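PDB 3DOR: protein CT_858 from Chlamydia trachomatis, which is the secreted chlamydial protease CPAF and probably acts as a serine-type endopeptidase. Local coordinates for residues 366-371 against 432-437; 16-21 against 510-515. All blocks are in the same frame, centred on the assembly; numbering follows the deposited sequence.

How the contacts relate
From the N terminus, helix 2-20 ends in 16-21, the first half of contact 2. The chain then runs for 488 residues before 510-515, on strand 507-518, closes that loop. Contact 1 falls wholly within this excursion: the chain leaves the end of strand 361-368, passes through a mostly helical stretch of 60 residues and returns at 432-437. The two contacts are thus nested, with centres about 12 Å apart. Strands 361-368 and 507-518 are antiparallel neighbours in one sheet, and H366 ND1 lies 2.9 Å from S515 OG, a probable hydrogen bond joining the contacts. Both also reach the second subunit.

Contact 1: 366-371 against 432-437; sequences HRMILT and ELSTPI
A single antiparallel bridge between H366 and I437 anchors the loop 432-437 alongside the end of strand 361-368. It is a hydrogen-bonded pair: H366 N to I437 O and I437 N to H366 O are both 2.9 Å. Two residues on, a side chain stands in for a backbone acceptor. S434 N donates to M368 O at 2.9 Å, while M368 N donates to S434 OG, also at 2.9 Å and nearly straight (162°). OG sits between the backbone N and carbonyl carbon of its own residue (chi1 76°), where it can also donate to T435 O. Two bonds therefore fix the hydroxyl's rotation.

R367 reaches across the loop with its chain bent at chi2 and chi3. Its NH2 donates to L433 O at 2.8 Å, and this oxygen lies near the guanidinium plane, at the edge of the group. NE points to S434 O, though the modelled separation is too short to trust in detail. L433 crosses the arginine at about a right angle and sets CG over one guanidinium face, 3.3 Å from NH2, while R367 CD packs beside P436 CD at 3.7 Å. NH2 also bonds to Q205 O of the second subunit, whose R504 forms a salt bridge with E432. M368 SD lies 4.3 Å from I437 CB, an apolar contact. Where a mostly helical excursion returns to the strand it left and meets the dimer interface, the result is a single antiparallel beta bridge, extended by a side-chain hydrogen bond, within the S41 peptidase region.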
loop_
_atom_site.group_PDB
_atom_site.type_symbol
_atom_site.label_atom_id
_atom_site.label_comp_id
_atom_site.label_asym_id
_atom_site.label_seq_id
_atom_site.Cartn_x
_atom_site.Cartn_y
_atom_site.Cartn_z
ATOM N N HIS B 366 15.137 -18.952 5.783
ATOM C CA HIS B 366 15.528 -17.716 5.111
ATOM C C HIS B 366 16.465 -16.802 5.909
ATOM O O HIS B 366 16.260 -16.591 7.103
ATOM C CB HIS B 366 14.279 -16.918 4.739
ATOM C CG HIS B 366 13.520 -17.478 3.576
ATOM N ND1 HIS B 366 13.289 -16.755 2.423
ATOM C CD2 HIS B 366 12.923 -18.679 3.393
ATOM C CE1 HIS B 366 12.581 -17.487 1.584
ATOM N NE2 HIS B 366 12.346 -18.660 2.146
ATOM N N ARG B 367 17.488 -16.270 5.242
ATOM C CA ARG B 367 18.426 -15.326 5.873
ATOM C C ARG B 367 17.773 -13.976 5.555
ATOM O O ARG B 367 17.596 -13.632 4.384
ATOM C CB ARG B 367 19.814 -15.375 5.211
ATOM C CG ARG B 367 20.487 -16.741 5.103
ATOM C CD ARG B 367 21.342 -17.091 6.302
ATOM N NE ARG B 367 22.272 -16.029 6.696
ATOM C CZ ARG B 367 23.520 -15.883 6.260
ATOM N NH1 ARG B 367 24.038 -16.736 5.385
ATOM N NH2 ARG B 367 24.263 -14.884 6.725
ATOM N N MET B 368 17.428 -13.206 6.579
ATOM C CA MET B 368 16.735 -11.936 6.361
ATOM C C MET B 368 17.493 -10.646 6.688
ATOM O O MET B 368 18.369 -10.636 7.544
ATOM C CB MET B 368 15.435 -11.953 7.174
ATOM C CG MET B 368 14.447 -13.050 6.782
ATOM S SD MET B 368 13.530 -13.683 8.215
ATOM C CE MET B 368 12.506 -12.280 8.608
ATOM N N ILE B 369 17.164 -9.564 5.981
ATOM C CA ILE B 369 17.757 -8.256 6.285
ATOM C C ILE B 369 16.702 -7.600 7.171
ATOM O O ILE B 369 15.519 -7.583 6.823
ATOM C CB ILE B 369 17.953 -7.344 5.057
ATOM C CG1 ILE B 369 19.043 -7.897 4.151
ATOM C CG2 ILE B 369 18.408 -5.965 5.522
ATOM C CD1 ILE B 369 19.794 -6.798 3.367
ATOM N N LEU B 370 17.121 -7.038 8.296
ATOM C CA LEU B 370 16.155 -6.465 9.224
ATOM C C LEU B 370 16.218 -4.966 9.484
ATOM O O LEU B 370 17.290 -4.366 9.509
ATOM C CB LEU B 370 16.256 -7.205 10.565
ATOM C CG LEU B 370 16.126 -8.735 10.558
ATOM C CD1 LEU B 370 16.473 -9.296 11.935
ATOM C CD2 LEU B 370 14.705 -9.146 10.153
ATOM N N THR B 371 15.032 -4.382 9.675
ATOM C CA THR B 371 14.851 -2.965 10.007
ATOM C C THR B 371 13.793 -2.997 11.117
ATOM O O THR B 371 13.169 -4.033 11.355
ATOM C CB THR B 371 14.318 -2.101 8.817
ATOM O OG1 THR B 371 13.000 -2.525 8.457
ATOM C CG2 THR B 371 15.236 -2.214 7.609
ATOM N N GLU B 432 22.109 -7.638 8.952
ATOM C CA GLU B 432 22.441 -7.472 7.535
ATOM C C GLU B 432 22.021 -8.710 6.731
ATOM O O GLU B 432 21.487 -8.597 5.631
ATOM C CB GLU B 432 23.944 -7.221 7.372
ATOM C CG GLU B 432 24.442 -5.928 8.014
ATOM C CD GLU B 432 23.937 -4.684 7.308
ATOM O OE1 GLU B 432 24.550 -3.614 7.488
ATOM O OE2 GLU B 432 22.927 -4.763 6.575
ATOM N N LEU B 433 22.275 -9.888 7.288
ATOM C CA LEU B 433 21.905 -11.154 6.656
ATOM C C LEU B 433 21.842 -12.135 7.807
ATOM O O LEU B 433 22.801 -12.859 8.094
ATOM C CB LEU B 433 22.949 -11.591 5.620
ATOM C CG LEU B 433 22.573 -12.827 4.780
ATOM C CD1 LEU B 433 21.225 -12.606 4.092
ATOM C CD2 LEU B 433 23.657 -13.099 3.733
ATOM N N SER B 434 20.689 -12.139 8.470
ATOM C CA SER B 434 20.467 -12.961 9.647
ATOM C C SER B 434 20.720 -14.442 9.488
ATOM O O SER B 434 20.787 -14.969 8.377
ATOM C CB SER B 434 19.036 -12.773 10.154
ATOM O OG SER B 434 18.111 -13.479 9.342
ATOM N N THR B 435 20.861 -15.103 10.632
ATOM C CA THR B 435 21.051 -16.537 10.683
ATOM C C THR B 435 19.741 -17.052 10.076
ATOM O O THR B 435 18.730 -16.358 10.120
ATOM C CB THR B 435 21.206 -16.998 12.159
ATOM O OG1 THR B 435 21.374 -18.418 12.213
ATOM C CG2 THR B 435 19.986 -16.599 12.978
ATOM N N PRO B 436 19.738 -18.261 9.488
ATOM C CA PRO B 436 18.485 -18.746 8.901
ATOM C C PRO B 436 17.296 -18.899 9.851
ATOM O O PRO B 436 17.378 -19.514 10.917
ATOM C CB PRO B 436 18.898 -20.060 8.218
ATOM C CG PRO B 436 20.092 -20.501 8.995
ATOM C CD PRO B 436 20.838 -19.208 9.247
ATOM N N ILE B 437 16.181 -18.313 9.433
ATOM C CA ILE B 437 14.936 -18.338 10.187
ATOM C C ILE B 437 13.823 -18.735 9.215
ATOM O O ILE B 437 13.693 -18.148 8.144
ATOM C CB ILE B 437 14.625 -16.932 10.764
ATOM C CG1 ILE B 437 15.770 -16.481 11.678
ATOM C CG2 ILE B 437 13.290 -16.945 11.498
ATOM C CD1 ILE B 437 15.560 -15.112 12.287
#

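Contact 2: 16-21 against 510-515; sequences HLLQVK and CSLTGS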
loop_
_atom_site.group_PDB
_atom_site.type_symbol
_atom_site.label_atom_id
_atom_site.label_comp_id
_atom_site.label_asym_id
_atom_site.label_seq_id
_atom_site.Cartn_x
_atom_site.Cartn_y
_atom_site.Cartn_z
ATOM N N HIS B 16 20.602 3.507 -1.761
ATOM C CA HIS B 16 20.511 3.390 -0.313
ATOM C C HIS B 16 19.608 2.224 0.084
ATOM O O HIS B 16 19.850 1.561 1.087
ATOM C CB HIS B 16 20.008 4.700 0.309
ATOM C CG HIS B 16 19.851 4.628 1.793
ATOM N ND1 HIS B 16 18.616 4.563 2.406
ATOM C CD2 HIS B 16 20.771 4.516 2.781
ATOM C CE1 HIS B 16 18.783 4.411 3.707
ATOM N NE2 HIS B 16 20.080 4.379 3.962
ATOM N N LEU B 17 18.571 1.966 -0.702
ATOM C CA LEU B 17 17.677 0.848 -0.400
ATOM C C LEU B 17 18.467 -0.461 -0.517
ATOM O O LEU B 17 18.253 -1.404 0.245
ATOM C CB LEU B 17 16.487 0.822 -1.371
ATOM C CG LEU B 17 15.532 2.022 -1.364
ATOM C CD1 LEU B 17 14.372 1.769 -2.320
ATOM C CD2 LEU B 17 15.018 2.260 0.042
ATOM N N LEU B 18 19.397 -0.497 -1.468
ATOM C CA LEU B 18 20.220 -1.683 -1.688
ATOM C C LEU B 18 21.155 -2.026 -0.532
ATOM O O LEU B 18 21.652 -3.151 -0.447
ATOM C CB LEU B 18 21.028 -1.524 -2.977
ATOM C CG LEU B 18 20.155 -1.383 -4.224
ATOM C CD1 LEU B 18 21.034 -1.327 -5.457
ATOM C CD2 LEU B 18 19.187 -2.555 -4.309
ATOM N N GLN B 19 21.407 -1.068 0.356
ATOM C CA GLN B 19 22.271 -1.333 1.500
ATOM C C GLN B 19 21.477 -1.564 2.775
ATOM O O GLN B 19 21.977 -2.143 3.735
ATOM C CB GLN B 19 23.249 -0.176 1.713
ATOM C CG GLN B 19 24.240 -0.051 0.584
ATOM C CD GLN B 19 25.453 0.752 0.952
ATOM O OE1 GLN B 19 25.367 1.957 1.182
ATOM N NE2 GLN B 19 26.604 0.089 1.009
ATOM N N VAL B 20 20.225 -1.131 2.772
ATOM C CA VAL B 20 19.388 -1.269 3.949
ATOM C C VAL B 20 18.362 -2.397 3.894
ATOM O O VAL B 20 18.015 -2.968 4.929
ATOM C CB VAL B 20 18.673 0.075 4.236
ATOM C CG1 VAL B 20 17.612 -0.102 5.296
ATOM C CG2 VAL B 20 19.698 1.101 4.691
ATOM N N LYS B 21 17.883 -2.725 2.700
ATOM C CA LYS B 21 16.880 -3.774 2.569
ATOM C C LYS B 21 17.027 -4.724 1.377
ATOM O O LYS B 21 16.026 -5.159 0.813
ATOM C CB LYS B 21 15.486 -3.145 2.516
ATOM C CG LYS B 21 14.763 -3.105 3.836
ATOM C CD LYS B 21 14.499 -4.499 4.364
ATOM C CE LYS B 21 13.159 -4.565 5.082
ATOM N NZ LYS B 21 12.004 -4.476 4.118
ATOM N N CYS B 510 9.610 -0.145 -7.242
ATOM C CA CYS B 510 10.880 -0.815 -7.354
ATOM C C CYS B 510 10.697 -2.009 -6.444
ATOM O O CYS B 510 10.513 -1.845 -5.241
ATOM C CB CYS B 510 12.037 0.035 -6.846
ATOM S SG CYS B 510 13.577 -0.901 -6.891
ATOM N N SER B 511 10.694 -3.206 -7.017
ATOM C CA SER B 511 10.543 -4.402 -6.207
ATOM C C SER B 511 11.951 -4.854 -5.857
ATOM O O SER B 511 12.861 -4.761 -6.684
ATOM C CB SER B 511 9.795 -5.492 -6.979
ATOM O OG SER B 511 10.449 -5.795 -8.196
ATOM N N LEU B 512 12.128 -5.312 -4.620
ATOM C CA LEU B 512 13.421 -5.772 -4.133
ATOM C C LEU B 512 13.240 -7.084 -3.379
ATOM O O LEU B 512 12.113 -7.526 -3.151
ATOM C CB LEU B 512 14.043 -4.710 -3.215
ATOM C CG LEU B 512 14.414 -3.398 -3.923
ATOM C CD1 LEU B 512 14.803 -2.339 -2.898
ATOM C CD2 LEU B 512 15.561 -3.650 -4.911
ATOM N N THR B 513 14.355 -7.691 -2.984
ATOM C CA THR B 513 14.352 -8.975 -2.285
ATOM C C THR B 513 14.807 -8.817 -0.844
ATOM O O THR B 513 15.909 -8.326 -0.585
ATOM C CB THR B 513 15.267 -9.956 -3.029
ATOM O OG1 THR B 513 14.860 -9.992 -4.400
ATOM C CG2 THR B 513 15.186 -11.368 -2.429
ATOM N N GLY B 514 13.958 -9.246 0.088
ATOM C CA GLY B 514 14.265 -9.106 1.500
ATOM C C GLY B 514 14.843 -10.297 2.235
ATOM O O GLY B 514 14.992 -10.250 3.461
ATOM N N SER B 515 15.173 -11.364 1.515
ATOM C CA SER B 515 15.747 -12.537 2.164
ATOM C C SER B 515 16.466 -13.444 1.180
ATOM O O SER B 515 16.344 -13.284 -0.032
ATOM C CB SER B 515 14.648 -13.350 2.837
ATOM O OG SER B 515 13.887 -14.017 1.847
#
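L17, L18 and L512 all place CG beside the backbone N and anti to the carbonyl carbon (chi1 -62°, -62° and -66°) where the end of helix 2-20 packs on strand 507-518. These torsions set the branches of L18 and L512 to meet, while L17 takes part mainly through CB. This is helix-on-sheet packing, with L512 as the strand's main contribution. Its bond to CB points at the helix, and its two methyls divide the work: CD1 meets L17 CB at 3.9 Å, and CD2 meets L18 CD2 at 3.8 Å, so L512 straddles two consecutive residues of the last turn. Its side chain crosses each of the helix leucines at about a right angle. Outside the pair, L17 also touches V499 and L18 touches L36, and P502 of the second subunit packs against L17, so the leucine cluster borders the dimer interface.

At K21 the chain leaves helical geometry, although K21 N still donates to L17 O at 2.8 Å. Its side chain turns to a cation-pi contact with F497, on strand 496-499, which pairs with 507-518. Of K21, the backbone comes nearest the strand: K21 O stands 3.5 Å from T513 O, two acceptors without a bond between them.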